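CG5036 (Drosophila melanogaster, PDB 4IGU) probably acts as a GTPase-activating protein and GDP-dissociation inhibitor that binds G-protein alpha subunits through its RGS domain, the part crystallised here, and restrains their signalling. Local coordinates at residues E72-I77 against H110-A115; P87-V90 against V96-I99. All blocks are in the same frame, centred on the assembly; numbering follows the deposited sequence. Where two conformers were deposited one is given.

Interaction 1 of 2, residues E72-I77 against H110-A115; sequences EKARLI and HTFDEA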
loop_
_atom_site.group_PDB
_atom_site.type_symbol
_atom_site.label_atom_id
_atom_site.label_comp_id
_atom_site.label_asym_id
_atom_site.label_seq_id
_atom_site.Cartn_x
_atom_site.Cartn_y
_atom_site.Cartn_z
ATOM N N GLU A 72 -9.663 -17.290 6.589
ATOM C CA GLU A 72 -8.498 -17.932 5.966
ATOM C C GLU A 72 -7.515 -16.888 5.418
ATOM O O GLU A 72 -6.294 -16.996 5.601
ATOM C CB GLU A 72 -8.982 -18.829 4.818
ATOM C CG GLU A 72 -7.942 -19.770 4.236
ATOM C CD GLU A 72 -7.705 -20.999 5.104
ATOM O OE1 GLU A 72 -8.629 -21.430 5.831
ATOM O OE2 GLU A 72 -6.585 -21.530 5.054
ATOM N N LYS A 73 -8.050 -15.887 4.724
ATOM C CA LYS A 73 -7.216 -14.834 4.144
ATOM C C LYS A 73 -6.682 -13.891 5.219
ATOM O O LYS A 73 -5.547 -13.412 5.127
ATOM C CB LYS A 73 -7.998 -14.040 3.090
ATOM C CG LYS A 73 -8.315 -14.841 1.829
ATOM C CD LYS A 73 -9.410 -14.169 0.967
ATOM C CE LYS A 73 -9.629 -14.985 -0.334
ATOM N NZ LYS A 73 -10.668 -14.396 -1.251
ATOM N N ALA A 74 -7.510 -13.597 6.218
ATOM C CA ALA A 74 -7.084 -12.708 7.299
ATOM C C ALA A 74 -5.917 -13.295 8.088
ATOM O O ALA A 74 -4.982 -12.569 8.436
ATOM C CB ALA A 74 -8.240 -12.365 8.230
ATOM N N ARG A 75 -5.983 -14.591 8.401
ATOM C CA ARG A 75 -4.890 -15.245 9.131
ATOM C C ARG A 75 -3.577 -15.075 8.392
ATOM O O ARG A 75 -2.541 -14.860 9.012
ATOM C CB ARG A 75 -5.140 -16.748 9.343
ATOM C CG ARG A 75 -6.275 -17.092 10.302
ATOM C CD ARG A 75 -6.081 -18.495 10.890
ATOM N NE ARG A 75 -5.806 -19.498 9.863
ATOM C CZ ARG A 75 -6.730 -20.305 9.351
ATOM N NH1 ARG A 75 -6.405 -21.193 8.420
ATOM N NH2 ARG A 75 -7.989 -20.228 9.770
ATOM N N LEU A 76 -3.618 -15.180 7.063
ATOM C CA LEU A 76 -2.407 -15.061 6.247
ATOM C C LEU A 76 -1.853 -13.638 6.232
ATOM O O LEU A 76 -0.649 -13.433 6.364
ATOM C CB LEU A 76 -2.662 -15.554 4.819
ATOM C CG LEU A 76 -2.320 -17.020 4.613
ATOM C CD1 LEU A 76 -2.826 -17.500 3.275
ATOM C CD2 LEU A 76 -0.812 -17.207 4.717
ATOM N N ILE A 77 -2.738 -12.665 6.064
ATOM C CA ILE A 77 -2.374 -11.264 6.185
ATOM C C ILE A 77 -1.701 -10.999 7.533
ATOM O O ILE A 77 -0.653 -10.343 7.592
ATOM C CB ILE A 77 -3.615 -10.359 6.037
ATOM C CG1 ILE A 77 -4.150 -10.429 4.600
ATOM C CG2 ILE A 77 -3.271 -8.921 6.390
ATOM C CD1 ILE A 77 -5.566 -9.857 4.442
ATOM N N HIS A 110 -13.428 -5.999 7.919
ATOM C CA HIS A 110 -12.959 -4.759 8.521
ATOM C C HIS A 110 -12.010 -4.993 9.684
ATOM O O HIS A 110 -11.674 -4.042 10.405
ATOM C CB HIS A 110 -14.153 -3.903 8.974
ATOM C CG HIS A 110 -14.981 -3.385 7.841
ATOM N ND1 HIS A 110 -14.670 -2.226 7.163
ATOM C CD2 HIS A 110 -16.109 -3.868 7.267
ATOM C CE1 HIS A 110 -15.573 -2.014 6.220
ATOM N NE2 HIS A 110 -16.452 -2.998 6.259
ATOM N N THR A 111 -11.570 -6.239 9.858
ATOM C CA THR A 111 -10.620 -6.591 10.924
ATOM C C THR A 111 -9.390 -5.682 10.972
ATOM O O THR A 111 -8.957 -5.249 12.053
ATOM C CB THR A 111 -10.201 -8.081 10.798
ATOM O OG1 THR A 111 -11.290 -8.898 11.251
ATOM C CG2 THR A 111 -8.969 -8.396 11.630
ATOM N N PHE A 112 -8.835 -5.364 9.804
ATOM C CA PHE A 112 -7.596 -4.575 9.770
ATOM C C PHE A 112 -7.775 -3.077 9.528
ATOM O O PHE A 112 -6.779 -2.368 9.320
ATOM C CB PHE A 112 -6.655 -5.131 8.696
ATOM C CG PHE A 112 -6.338 -6.589 8.871
ATOM C CD1 PHE A 112 -5.369 -6.990 9.772
ATOM C CD2 PHE A 112 -7.024 -7.557 8.153
ATOM C CE1 PHE A 112 -5.070 -8.340 9.944
ATOM C CE2 PHE A 112 -6.733 -8.914 8.324
ATOM C CZ PHE A 112 -5.764 -9.298 9.216
ATOM N N ASP A 113 -9.010 -2.584 9.539
ATOM C CA ASP A 113 -9.232 -1.173 9.213
ATOM C C ASP A 113 -8.298 -0.183 9.923
ATOM O O ASP A 113 -7.700 0.674 9.275
ATOM C CB ASP A 113 -10.695 -0.786 9.408
ATOM C CG ASP A 113 -11.555 -1.257 8.270
ATOM O OD1 ASP A 113 -11.029 -2.043 7.458
ATOM O OD2 ASP A 113 -12.738 -0.856 8.188
ATOM N N GLU A 114 -8.154 -0.312 11.237
ATOM C CA GLU A 114 -7.299 0.599 11.992
ATOM C C GLU A 114 -5.842 0.536 11.539
ATOM O O GLU A 114 -5.167 1.566 11.449
ATOM C CB GLU A 114 -7.403 0.309 13.499
ATOM C CG GLU A 114 -8.788 0.537 14.067
ATOM C CD GLU A 114 -8.856 1.720 15.024
ATOM O OE1 GLU A 114 -9.679 1.661 15.965
ATOM O OE2 GLU A 114 -8.099 2.703 14.834
ATOM N N ALA A 115 -5.349 -0.666 11.250
ATOM C CA ALA A 115 -3.966 -0.800 10.814
ATOM C C ALA A 115 -3.829 -0.303 9.383
ATOM O O ALA A 115 -2.849 0.371 9.040
ATOM C CB ALA A 115 -3.477 -2.254 10.944
#
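In the four-helix bundle of the RGS domain, Phe-112 at the N-cap position of helix 113-132 lays its ring against Ala-74 and Ile-77 on helix 67-81. Ala-74 meets the ring at its edge: CB lies 3.8 Å from Phe-112 CE2, while the carbonyl O of Ala-74 comes to 3.5 Å from CZ, near the ring plane. Ile-77 covers one face. With CG1 beside the backbone N (chi1 -68°), its CG2 is anti to that N and stands 4.0 Å from the Phe-112 ring centroid and 18° off the normal, a CH-pi contact displaced toward the rim. The opposite face rests on CG2 of Thr-111, so the ring is sandwiched between two methyl groups. Leu-61, Cys-58 and Val-100 also pack on Phe-112, from helices 50-61 and 94-103. With an alanine here the ring would be gone, and the space beside Ala-74 CB and under Ile-77 CG2 would probably be left unfilled. Across the type I turn from His-110 to Asp-113, His-110 ND1 donates a 2.6 Å hydrogen bond to the syn side of Asp-113 OD2, somewhat out of the carboxylate plane. One buried phenylalanine thus packs the start of helix 113-132 on helix 67-81 in the bundle subdomain of the RGS fold.

Interaction 2 of 2, residues P87-V90 against V96-I99; sequences PREV and VREI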
loop_
_atom_site.group_PDB
_atom_site.type_symbol
_atom_site.label_atom_id
_atom_site.label_comp_id
_atom_site.label_asym_id
_atom_site.label_seq_id
_atom_site.Cartn_x
_atom_site.Cartn_y
_atom_site.Cartn_z
ATOM N N PRO A 87 8.551 -11.520 7.601
ATOM C CA PRO A 87 9.925 -11.187 7.212
ATOM C C PRO A 87 10.252 -9.780 7.674
ATOM O O PRO A 87 11.345 -9.525 8.181
ATOM C CB PRO A 87 9.872 -11.231 5.681
ATOM C CG PRO A 87 8.755 -12.186 5.375
ATOM C CD PRO A 87 7.736 -11.967 6.456
ATOM N N ARG A 88 9.293 -8.875 7.508
ATOM C CA ARG A 88 9.403 -7.526 8.047
ATOM C C ARG A 88 8.012 -6.966 8.257
ATOM O O ARG A 88 7.298 -6.654 7.294
ATOM C CB ARG A 88 10.200 -6.603 7.123
ATOM C CG ARG A 88 10.323 -5.171 7.682
ATOM C CD ARG A 88 11.467 -4.380 7.034
ATOM N NE ARG A 88 11.311 -4.304 5.587
ATOM C CZ ARG A 88 12.134 -4.865 4.706
ATOM N NH1 ARG A 88 13.202 -5.534 5.113
ATOM N NH2 ARG A 88 11.889 -4.745 3.407
ATOM N N GLU A 89 7.621 -6.827 9.516
ATOM C CA GLU A 89 6.255 -6.421 9.808
ATOM C C GLU A 89 6.043 -4.930 9.558
ATOM O O GLU A 89 6.990 -4.136 9.630
ATOM C CB GLU A 89 5.870 -6.808 11.243
ATOM C CG GLU A 89 6.576 -6.011 12.326
ATOM C CD GLU A 89 6.688 -6.780 13.638
ATOM O OE1 GLU A 89 6.861 -6.129 14.693
ATOM O OE2 GLU A 89 6.615 -8.031 13.610
ATOM N N VAL A 90 4.802 -4.557 9.245
ATOM C CA VAL A 90 4.422 -3.155 9.180
ATOM C C VAL A 90 4.433 -2.586 10.604
ATOM O O VAL A 90 4.248 -3.325 11.574
ATOM C CB VAL A 90 3.036 -2.956 8.537
ATOM C CG1 VAL A 90 3.055 -3.344 7.060
ATOM C CG2 VAL A 90 1.959 -3.750 9.293
ATOM N N VAL A 96 -3.358 -0.176 18.248
ATOM C CA VAL A 96 -3.882 -0.786 17.023
ATOM C C VAL A 96 -3.618 -2.301 16.989
ATOM O O VAL A 96 -4.465 -3.083 16.547
ATOM C CB VAL A 96 -3.295 -0.086 15.777
ATOM C CG1 VAL A 96 -3.587 -0.887 14.490
ATOM C CG2 VAL A 96 -3.842 1.335 15.682
ATOM N N ARG A 97 -2.444 -2.725 17.440
ATOM C CA ARG A 97 -2.145 -4.162 17.459
ATOM C C ARG A 97 -3.145 -4.949 18.303
ATOM O O ARG A 97 -3.570 -6.047 17.926
ATOM C CB ARG A 97 -0.726 -4.426 17.972
ATOM C CG ARG A 97 0.355 -4.165 16.946
ATOM C CD ARG A 97 1.730 -4.607 17.451
ATOM N NE ARG A 97 2.594 -4.952 16.327
ATOM C CZ ARG A 97 2.750 -6.184 15.842
ATOM N NH1 ARG A 97 2.123 -7.226 16.389
ATOM N NH2 ARG A 97 3.553 -6.375 14.805
ATOM N N GLU A 98 -3.522 -4.376 19.442
ATOM C CA GLU A 98 -4.457 -5.019 20.356
ATOM C C GLU A 98 -5.847 -5.113 19.753
ATOM O O GLU A 98 -6.545 -6.110 19.955
ATOM C CB GLU A 98 -4.510 -4.263 21.687
ATOM C CG GLU A 98 -3.269 -4.434 22.536
ATOM C CD GLU A 98 -2.967 -5.906 22.821
ATOM O OE1 GLU A 98 -3.927 -6.690 23.017
ATOM O OE2 GLU A 98 -1.772 -6.278 22.845
ATOM N N ILE A 99 -6.250 -4.074 19.019
ATOM C CA ILE A 99 -7.539 -4.080 18.332
ATOM C C ILE A 99 -7.589 -5.172 17.269
ATOM O O ILE A 99 -8.556 -5.935 17.211
ATOM C CB ILE A 99 -7.865 -2.712 17.682
ATOM C CG1 ILE A 99 -8.100 -1.652 18.759
ATOM C CG2 ILE A 99 -9.103 -2.828 16.800
ATOM C CD1 ILE A 99 -8.256 -0.223 18.228
HETATM O O HOH W 1 4.016 -3.435 14.625
#
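Glu-89 and Arg-97 join the loop between helices 67-81 and 94-103 to the second of these helices, in the bundle subdomain of the RGS fold; in relatives of known structure this loop forms part of the surface that receives the G-protein alpha subunit. The charged contact is a salt bridge with one close approach, Glu-89 OE1 to Arg-97 NH2 at 3.3 Å, while OE2 of the same carboxylate stays 3.7 Å from that nitrogen. The two side chains cross at about a right angle, and their flat ends are turned 46° apart, so the carboxylate reaches the guanidinium obliquely instead of facing it as a paired, coplanar fork. Glu-89 carries CG between its backbone N and carbonyl carbon (chi1 70°) and runs on extended to the arginine. Arg-97 is likewise extended from CG to NE, which carries the guanidinium away from its helix to the loop.

Backbone carbonyls supply the other polar contacts. NH2 of Arg-97 also donates to the carbonyl O of Ile-82, near the start of the loop, and this bond, more than the salt bridge, is its main polar anchor.

Apolar packing adds little between the segments themselves; Val-90, whose backbone is hydrogen-bonded to Tyr-81, instead turns its side chain to Phe-54 and Ile-119 of helices 50-61 and 113-132.

The solvent link is a single water in the plane of the guanidinium, at its edge, which accepts from Arg-97 NE at 2.7 Å and donates to Val-90 O at 3.1 Å.

Overall arrangement
From the N terminus, the chain runs through helix 50-61 into helix 67-81, which carries the first segment of interaction 1. The loop that follows supplies residues 87-90, and helix 94-103 returns to them almost at once, so interaction 2 closes a short local loop. Only after that helix does the chain reach residues 110-115 and close the longer loop of interaction 1. The short loop thus lies wholly within the long one, and the two do not cross. The centres of interactions 1 and 2 are about 10 Å apart. They meet where Glu-114 and Ala-115 pack on Val-96 and Ile-99. Together they tie three successive helices, 67-81, 94-103 and 113-132, and the first connecting loop.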